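Local coordinates for protein peptide chain release factor subunit 1 (Aeropyrum pernix, PDB 3AGK) that probably directs the termination of translation in response to the stop codons UAA, UAG and UGA, acting together with a GTP-binding partner, at residues A[34-45]-A[86-97]; A[145-156]-A[257-267]. One frame throughout, in Å; residues are numbered along the deposited sequence.

Contact 1. Residues A[34-45]-A[86-97]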
# COMPACT_ATOMS: atom_id res chain seq x y z
N LEU A 34 -18.90 12.14 6.99
CA LEU A 34 -18.97 11.09 5.98
C LEU A 34 -19.13 9.73 6.66
O LEU A 34 -18.27 9.30 7.44
CB LEU A 34 -17.73 11.11 5.08
CG LEU A 34 -17.54 12.37 4.23
CD1 LEU A 34 -16.25 12.30 3.43
CD2 LEU A 34 -18.72 12.62 3.31
N LEU A 35 -20.24 9.07 6.35
CA LEU A 35 -20.63 7.83 7.03
C LEU A 35 -19.98 6.58 6.45
O LEU A 35 -19.95 6.37 5.24
CB LEU A 35 -22.15 7.69 6.96
CG LEU A 35 -22.80 6.39 7.45
CD1 LEU A 35 -22.12 5.91 8.71
CD2 LEU A 35 -24.29 6.62 7.72
N SER A 36 -19.46 5.74 7.34
CA SER A 36 -18.93 4.44 6.96
C SER A 36 -19.66 3.36 7.78
O SER A 36 -19.74 3.46 9.00
CB SER A 36 -17.42 4.38 7.23
OG SER A 36 -16.72 5.39 6.52
N LEU A 37 -20.19 2.34 7.11
CA LEU A 37 -20.99 1.33 7.80
C LEU A 37 -20.79 -0.10 7.25
O LEU A 37 -21.10 -0.37 6.10
CB LEU A 37 -22.46 1.71 7.74
CG LEU A 37 -23.48 0.68 8.21
CD1 LEU A 37 -23.40 0.55 9.72
CD2 LEU A 37 -24.85 1.12 7.79
N TYR A 38 -20.29 -1.00 8.10
CA TYR A 38 -20.02 -2.38 7.71
C TYR A 38 -20.90 -3.34 8.50
O TYR A 38 -20.93 -3.30 9.73
CB TYR A 38 -18.57 -2.75 8.03
CG TYR A 38 -17.49 -2.07 7.22
CD1 TYR A 38 -17.19 -0.72 7.40
CD2 TYR A 38 -16.71 -2.79 6.33
CE1 TYR A 38 -16.17 -0.11 6.67
CE2 TYR A 38 -15.69 -2.20 5.60
CZ TYR A 38 -15.42 -0.86 5.77
OH TYR A 38 -14.40 -0.29 5.03
N ILE A 39 -21.62 -4.21 7.81
CA ILE A 39 -22.55 -5.12 8.47
C ILE A 39 -22.26 -6.59 8.19
O ILE A 39 -22.41 -7.04 7.06
CB ILE A 39 -23.99 -4.82 8.03
CG1 ILE A 39 -24.30 -3.32 8.20
CG2 ILE A 39 -24.97 -5.74 8.78
CD1 ILE A 39 -25.61 -2.90 7.53
N PRO A 40 -21.85 -7.34 9.22
CA PRO A 40 -21.54 -8.76 9.02
C PRO A 40 -22.78 -9.57 8.69
O PRO A 40 -23.90 -9.14 8.95
CB PRO A 40 -21.00 -9.18 10.39
CG PRO A 40 -20.55 -7.91 11.04
CD PRO A 40 -21.52 -6.88 10.58
N PRO A 41 -22.59 -10.76 8.12
CA PRO A 41 -23.74 -11.61 7.80
C PRO A 41 -24.50 -12.02 9.07
O PRO A 41 -25.72 -12.11 9.06
CB PRO A 41 -23.11 -12.83 7.11
CG PRO A 41 -21.74 -12.38 6.70
CD PRO A 41 -21.31 -11.37 7.70
N GLY A 42 -23.78 -12.25 10.15
CA GLY A 42 -24.44 -12.59 11.40
C GLY A 42 -25.38 -11.53 11.96
O GLY A 42 -26.14 -11.81 12.89
N ARG A 43 -25.35 -10.33 11.40
CA ARG A 43 -26.01 -9.18 12.02
C ARG A 43 -27.34 -8.75 11.38
O ARG A 43 -27.35 -8.13 10.32
CB ARG A 43 -25.04 -8.00 12.06
CG ARG A 43 -25.61 -6.75 12.74
CD ARG A 43 -26.02 -7.06 14.17
NE ARG A 43 -24.94 -7.73 14.89
CZ ARG A 43 -25.10 -8.40 16.02
NH1 ARG A 43 -26.31 -8.50 16.57
NH2 ARG A 43 -24.05 -8.97 16.61
N PRO A 44 -28.46 -9.03 12.06
CA PRO A 44 -29.81 -8.67 11.59
C PRO A 44 -29.97 -7.17 11.32
O PRO A 44 -29.62 -6.33 12.16
CB PRO A 44 -30.72 -9.07 12.75
CG PRO A 44 -29.92 -10.05 13.56
CD PRO A 44 -28.49 -9.67 13.39
N LEU A 45 -30.54 -6.83 10.16
CA LEU A 45 -30.65 -5.44 9.75
C LEU A 45 -31.55 -4.63 10.68
O LEU A 45 -31.44 -3.41 10.77
CB LEU A 45 -31.13 -5.34 8.30
CG LEU A 45 -30.23 -5.93 7.20
CD1 LEU A 45 -30.87 -5.81 5.81
CD2 LEU A 45 -28.85 -5.29 7.21
N THR A 86 -34.13 -7.31 2.72
CA THR A 86 -34.77 -8.13 3.73
C THR A 86 -33.74 -8.64 4.72
O THR A 86 -33.97 -8.63 5.94
CB THR A 86 -35.54 -9.29 3.10
OG1 THR A 86 -34.85 -9.72 1.93
CG2 THR A 86 -36.94 -8.82 2.71
N SER A 87 -32.60 -9.08 4.21
CA SER A 87 -31.52 -9.55 5.08
C SER A 87 -30.19 -9.25 4.44
O SER A 87 -30.10 -9.10 3.22
CB SER A 87 -31.64 -11.05 5.30
OG SER A 87 -31.17 -11.75 4.16
N THR A 88 -29.15 -9.16 5.26
CA THR A 88 -27.81 -8.89 4.76
C THR A 88 -27.38 -10.01 3.80
O THR A 88 -27.74 -11.16 4.01
CB THR A 88 -26.79 -8.74 5.92
OG1 THR A 88 -25.97 -9.91 5.98
CG2 THR A 88 -27.52 -8.55 7.26
N PRO A 89 -26.65 -9.66 2.72
CA PRO A 89 -26.11 -10.69 1.82
C PRO A 89 -25.18 -11.62 2.58
O PRO A 89 -24.89 -11.39 3.76
CB PRO A 89 -25.31 -9.88 0.79
CG PRO A 89 -25.84 -8.52 0.86
CD PRO A 89 -26.30 -8.31 2.26
N PRO A 90 -24.69 -12.66 1.91
CA PRO A 90 -23.88 -13.68 2.60
C PRO A 90 -22.51 -13.15 3.00
O PRO A 90 -21.93 -13.68 3.96
CB PRO A 90 -23.73 -14.78 1.54
CG PRO A 90 -24.80 -14.47 0.50
CD PRO A 90 -24.92 -12.99 0.50
N ASN A 91 -22.01 -12.14 2.30
CA ASN A 91 -20.71 -11.57 2.63
C ASN A 91 -20.86 -10.27 3.41
O ASN A 91 -19.87 -9.56 3.62
CB ASN A 91 -19.89 -11.31 1.38
CG ASN A 91 -19.23 -12.56 0.84
OD1 ASN A 91 -19.35 -13.63 1.43
ND2 ASN A 91 -18.53 -12.42 -0.28
N GLY A 92 -22.09 -9.95 3.81
CA GLY A 92 -22.38 -8.71 4.50
C GLY A 92 -22.63 -7.53 3.56
O GLY A 92 -22.71 -7.70 2.33
N LEU A 93 -22.75 -6.35 4.15
CA LEU A 93 -22.98 -5.10 3.43
C LEU A 93 -21.97 -4.06 3.86
O LEU A 93 -21.53 -4.07 5.01
CB LEU A 93 -24.36 -4.55 3.78
CG LEU A 93 -25.62 -4.90 3.02
CD1 LEU A 93 -26.77 -4.19 3.71
CD2 LEU A 93 -25.49 -4.45 1.58
N VAL A 94 -21.62 -3.14 2.97
CA VAL A 94 -20.94 -1.92 3.40
C VAL A 94 -21.55 -0.69 2.71
O VAL A 94 -21.87 -0.71 1.52
CB VAL A 94 -19.40 -1.97 3.21
CG1 VAL A 94 -18.88 -3.40 3.14
CG2 VAL A 94 -18.98 -1.19 1.99
N LEU A 95 -21.72 0.38 3.49
CA LEU A 95 -22.25 1.64 2.98
C LEU A 95 -21.32 2.81 3.25
O LEU A 95 -20.78 2.92 4.34
CB LEU A 95 -23.62 1.95 3.61
CG LEU A 95 -24.84 1.18 3.09
CD1 LEU A 95 -24.92 -0.20 3.74
CD2 LEU A 95 -26.13 1.96 3.31
N PHE A 96 -21.15 3.69 2.26
CA PHE A 96 -20.53 4.99 2.48
C PHE A 96 -21.48 6.08 1.95
O PHE A 96 -21.96 5.99 0.82
CB PHE A 96 -19.18 5.08 1.77
CG PHE A 96 -18.20 4.00 2.18
CD1 PHE A 96 -18.06 2.85 1.42
CD2 PHE A 96 -17.41 4.14 3.31
CE1 PHE A 96 -17.15 1.85 1.79
CE2 PHE A 96 -16.51 3.15 3.68
CZ PHE A 96 -16.38 2.01 2.91
N CYS A 97 -21.78 7.09 2.76
CA CYS A 97 -22.70 8.15 2.33
C CYS A 97 -22.20 9.50 2.81
O CYS A 97 -21.56 9.60 3.85
CB CYS A 97 -24.13 7.92 2.85
SG CYS A 97 -24.85 6.29 2.51
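Strands 34-39 and 93-97 run antiparallel with axes 4.7 Å apart, and L35, L37 and I39 each exchange a pair of N-H...O bonds with C97, L95 and L93 in turn; the straightest runs from I39 N to L93 O (2.8 Å, 169°). Between these pairs S36 faces F96 and Y38 faces V94 on one face of the sheet. V94 CB lies over one face of the Y38 ring, offset toward its rim, and V94 CG1 reaches Y38 CD2 at 3.9 Å. The F96 ring turns its edge to two hydroxyls, S36 OG and Y38 OH (3.7 Å from F96 CZ), which themselves hydrogen-bond to the backbone of I129, so these buried polar groups are satisfied. The two strands are the central pair of the four-stranded antiparallel sheet of eRF1 domain 1. On these two strands the other face carries L35, L37, I39, L93 and L95, with C97 at the end: L37 CD2 meets L95 CD1, and I39 CD1 meets L93 CD1 at 4.2 Å, a surface suited to helix 65-82, which packs on it, while C97 forms a disulfide with C108. Beyond the strands, the turn of L45 about chi1 (-63°) carries its CD2 onto T88 CG2 at 3.5 Å. T88 OG1 bonds in plane to a lone pair of P89 O (2.9 Å), which also accepts G92 N. G92 CA lies close to I39 O, and its positive phi suits glycine.

Contact 2. Residues A[145-156]-A[257-267]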
# COMPACT_ATOMS: atom_id res chain seq x y z
N ILE A 145 11.37 -4.63 6.11
CA ILE A 145 12.83 -4.49 6.08
C ILE A 145 13.28 -3.73 7.32
O ILE A 145 12.72 -2.67 7.65
CB ILE A 145 13.30 -3.75 4.82
CG1 ILE A 145 12.64 -4.35 3.58
CG2 ILE A 145 14.85 -3.76 4.72
CD1 ILE A 145 12.33 -3.33 2.54
N ILE A 146 14.27 -4.29 8.01
CA ILE A 146 14.91 -3.64 9.15
C ILE A 146 16.40 -3.49 8.84
O ILE A 146 17.10 -4.48 8.64
CB ILE A 146 14.72 -4.44 10.47
CG1 ILE A 146 13.23 -4.68 10.74
CG2 ILE A 146 15.34 -3.70 11.65
CD1 ILE A 146 12.94 -5.86 11.67
N ILE A 147 16.86 -2.24 8.73
CA ILE A 147 18.28 -1.91 8.64
C ILE A 147 18.78 -1.57 10.04
O ILE A 147 18.22 -0.69 10.71
CB ILE A 147 18.54 -0.72 7.69
CG1 ILE A 147 17.93 -1.00 6.31
CG2 ILE A 147 20.04 -0.46 7.55
CD1 ILE A 147 17.97 0.21 5.42
N VAL A 148 19.80 -2.28 10.50
CA VAL A 148 20.25 -2.13 11.87
C VAL A 148 21.71 -1.74 11.94
O VAL A 148 22.56 -2.32 11.27
CB VAL A 148 20.14 -3.43 12.70
CG1 VAL A 148 20.28 -3.10 14.19
CG2 VAL A 148 18.85 -4.15 12.43
N GLU A 149 21.98 -0.75 12.78
CA GLU A 149 23.33 -0.42 13.20
C GLU A 149 23.29 -0.31 14.71
O GLU A 149 22.22 -0.18 15.30
CB GLU A 149 23.76 0.93 12.62
CG GLU A 149 24.24 0.87 11.20
CD GLU A 149 24.76 2.20 10.71
OE1 GLU A 149 25.94 2.52 11.00
OE2 GLU A 149 24.00 2.93 10.04
N ARG A 150 24.46 -0.36 15.33
CA ARG A 150 24.56 -0.26 16.79
C ARG A 150 23.82 0.95 17.34
O ARG A 150 23.27 0.89 18.45
CB ARG A 150 26.03 -0.16 17.19
CG ARG A 150 26.61 1.23 16.95
CD ARG A 150 28.12 1.21 16.80
NE ARG A 150 28.80 0.99 18.08
CZ ARG A 150 29.71 1.81 18.59
NH1 ARG A 150 30.06 2.92 17.95
NH2 ARG A 150 30.27 1.53 19.76
N ASP A 151 23.80 2.04 16.59
CA ASP A 151 23.23 3.29 17.11
C ASP A 151 22.24 3.96 16.15
O ASP A 151 21.94 5.16 16.29
CB ASP A 151 24.35 4.28 17.43
CG ASP A 151 25.03 4.80 16.19
OD1 ASP A 151 24.84 4.18 15.12
OD2 ASP A 151 25.75 5.80 16.26
N GLN A 152 21.72 3.20 15.18
CA GLN A 152 20.81 3.76 14.18
C GLN A 152 20.07 2.67 13.40
O GLN A 152 20.63 1.60 13.14
CB GLN A 152 21.60 4.64 13.23
CG GLN A 152 20.79 5.45 12.26
CD GLN A 152 21.69 6.26 11.33
OE1 GLN A 152 21.21 6.97 10.46
NE2 GLN A 152 23.00 6.12 11.51
N ALA A 153 18.82 2.93 13.03
CA ALA A 153 18.01 1.91 12.38
C ALA A 153 16.97 2.51 11.44
O ALA A 153 16.56 3.65 11.62
CB ALA A 153 17.34 1.02 13.41
N THR A 154 16.56 1.74 10.44
CA THR A 154 15.47 2.11 9.54
C THR A 154 14.50 0.93 9.43
O THR A 154 14.91 -0.21 9.22
CB THR A 154 16.00 2.45 8.11
OG1 THR A 154 16.92 3.55 8.19
CG2 THR A 154 14.84 2.81 7.14
N ILE A 155 13.21 1.21 9.58
CA ILE A 155 12.19 0.21 9.33
C ILE A 155 11.40 0.59 8.06
O ILE A 155 10.93 1.72 7.93
CB ILE A 155 11.28 0.02 10.56
CG1 ILE A 155 12.16 -0.30 11.77
CG2 ILE A 155 10.24 -1.11 10.32
CD1 ILE A 155 11.45 -0.20 13.08
N GLY A 156 11.32 -0.34 7.10
CA GLY A 156 10.67 -0.05 5.84
C GLY A 156 9.67 -1.12 5.44
O GLY A 156 9.55 -2.16 6.10
N TYR A 257 23.96 1.91 3.80
CA TYR A 257 23.21 3.12 4.12
C TYR A 257 21.93 2.86 4.91
O TYR A 257 21.50 1.72 5.06
CB TYR A 257 22.88 3.90 2.85
CG TYR A 257 24.10 4.39 2.10
CD1 TYR A 257 24.58 3.70 1.00
CD2 TYR A 257 24.78 5.53 2.52
CE1 TYR A 257 25.71 4.14 0.32
CE2 TYR A 257 25.90 5.98 1.85
CZ TYR A 257 26.36 5.28 0.75
OH TYR A 257 27.48 5.73 0.09
N GLN A 258 21.34 3.94 5.41
CA GLN A 258 20.08 3.92 6.14
C GLN A 258 19.07 4.68 5.30
O GLN A 258 19.38 5.07 4.17
CB GLN A 258 20.24 4.58 7.52
CG GLN A 258 21.11 3.79 8.48
CD GLN A 258 20.33 2.79 9.31
OE1 GLN A 258 19.10 2.78 9.29
NE2 GLN A 258 21.04 1.95 10.07
N GLY A 259 17.87 4.90 5.83
CA GLY A 259 16.85 5.62 5.09
C GLY A 259 16.40 4.91 3.81
O GLY A 259 16.70 3.73 3.60
N LEU A 260 15.67 5.64 2.97
CA LEU A 260 15.18 5.11 1.70
C LEU A 260 16.29 4.45 0.91
O LEU A 260 16.11 3.36 0.34
CB LEU A 260 14.59 6.25 0.87
CG LEU A 260 13.17 6.04 0.36
CD1 LEU A 260 12.94 4.59 -0.02
CD2 LEU A 260 12.16 6.49 1.41
N GLN A 261 17.45 5.10 0.87
CA GLN A 261 18.60 4.58 0.13
C GLN A 261 19.06 3.20 0.61
O GLN A 261 19.34 2.33 -0.20
CB GLN A 261 19.76 5.57 0.22
CG GLN A 261 21.00 5.19 -0.57
CD GLN A 261 22.13 6.19 -0.37
OE1 GLN A 261 22.06 7.06 0.51
NE2 GLN A 261 23.17 6.07 -1.18
N GLY A 262 19.14 2.99 1.93
CA GLY A 262 19.55 1.69 2.44
C GLY A 262 18.49 0.62 2.19
O GLY A 262 18.82 -0.54 1.96
N LEU A 263 17.22 1.02 2.26
CA LEU A 263 16.09 0.13 2.01
C LEU A 263 16.14 -0.42 0.59
O LEU A 263 15.95 -1.62 0.35
CB LEU A 263 14.77 0.88 2.21
CG LEU A 263 14.32 1.19 3.64
CD1 LEU A 263 12.99 1.93 3.62
CD2 LEU A 263 14.22 -0.11 4.44
N LYS A 264 16.39 0.48 -0.36
CA LYS A 264 16.54 0.10 -1.76
C LYS A 264 17.67 -0.90 -1.91
O LYS A 264 17.49 -1.95 -2.53
CB LYS A 264 16.81 1.32 -2.65
CG LYS A 264 17.02 0.99 -4.15
CD LYS A 264 17.18 2.28 -4.95
CE LYS A 264 17.16 2.04 -6.43
NZ LYS A 264 17.02 3.35 -7.16
N GLU A 265 18.82 -0.58 -1.32
CA GLU A 265 19.98 -1.45 -1.41
C GLU A 265 19.70 -2.86 -0.87
O GLU A 265 20.08 -3.86 -1.47
CB GLU A 265 21.21 -0.86 -0.72
CG GLU A 265 22.40 -1.83 -0.74
CD GLU A 265 23.74 -1.20 -0.36
OE1 GLU A 265 23.77 -0.25 0.46
OE2 GLU A 265 24.78 -1.69 -0.88
N ALA A 266 19.00 -2.94 0.26
CA ALA A 266 18.68 -4.23 0.85
C ALA A 266 17.75 -5.05 -0.05
O ALA A 266 17.91 -6.27 -0.20
CB ALA A 266 18.05 -4.05 2.20
N VAL A 267 16.76 -4.38 -0.62
CA VAL A 267 15.83 -5.03 -1.52
C VAL A 267 16.54 -5.52 -2.81
O VAL A 267 16.34 -6.65 -3.25
CB VAL A 267 14.61 -4.11 -1.83
CG1 VAL A 267 13.72 -4.73 -2.90
CG2 VAL A 267 13.82 -3.86 -0.53
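Q152 lays its amide in an offset stack on Q258, chiefly over CG of the latter, with the amide planes 9° apart and the two chains running antiparallel to one another. A bend at chi2 (-90°) turns the Q258 amide so that both its ends are used. NE2 donates to the anti lone pair of E149 OE2 at 3.1 Å, with carboxylate and amide nearly coplanar, and OE1 accepts from T154 OG1 at 2.6 Å in the carbonyl plane. T154 OG1 in turn receives G259 N (2.9 Å, 162°), so one threonine oxygen links the glutamine to the backbone N of G259. A threonine suits the site, since its hydroxyl donates to Q258 OE1 while accepting from G259 N. I147 CG2 lies 3.6 Å from Q258 NE2 and supplies an apolar flank. Strands 145-149 and 152-156 form a beta hairpin closed by a type I turn, part of the mixed sheet of eRF1 domain 2, and helix 259-267 lies across one face of it, its axis 8.7 Å from that of strand 152-156. L263 lies over both strands of the hairpin: CD2 touches I145 CG2 at 3.7 Å, CG meets T154 CG2 and CD1 rests on G156 CA at 3.8 Å. Glycine suits that last position because a side chain there would run into the leucine. The missing side chain of G262 likewise lets I147 CD1 reach the helix backbone, 3.3 Å from G262 C. Farther along, I145 CD1 presses tightly on V267 CG2, the two side chains nearly perpendicular, while A266 offers only a methyl group to I145 CG2.

Both contacts are largely buried, but they lie in different domains, with centres about 42 Å apart on opposite sides of the chain's centre, and share no element. Contact 1 joins strand to strand inside one sheet, so backbone hydrogen bonds hold it and side chains divide between a face with aromatic rings and hydroxyls and an aliphatic one. Contact 2 sets a helix on a hairpin; there the polar bonds involve side chains, gathered near the N-terminal end of segment 257-267, and aliphatic packing takes over along the helix. Glycines allow close approach in both, at a turn in contact 1 and at the helix-sheet interface in contact 2. The exposed parts are mainly loops in contact 1 and Y257 in contact 2.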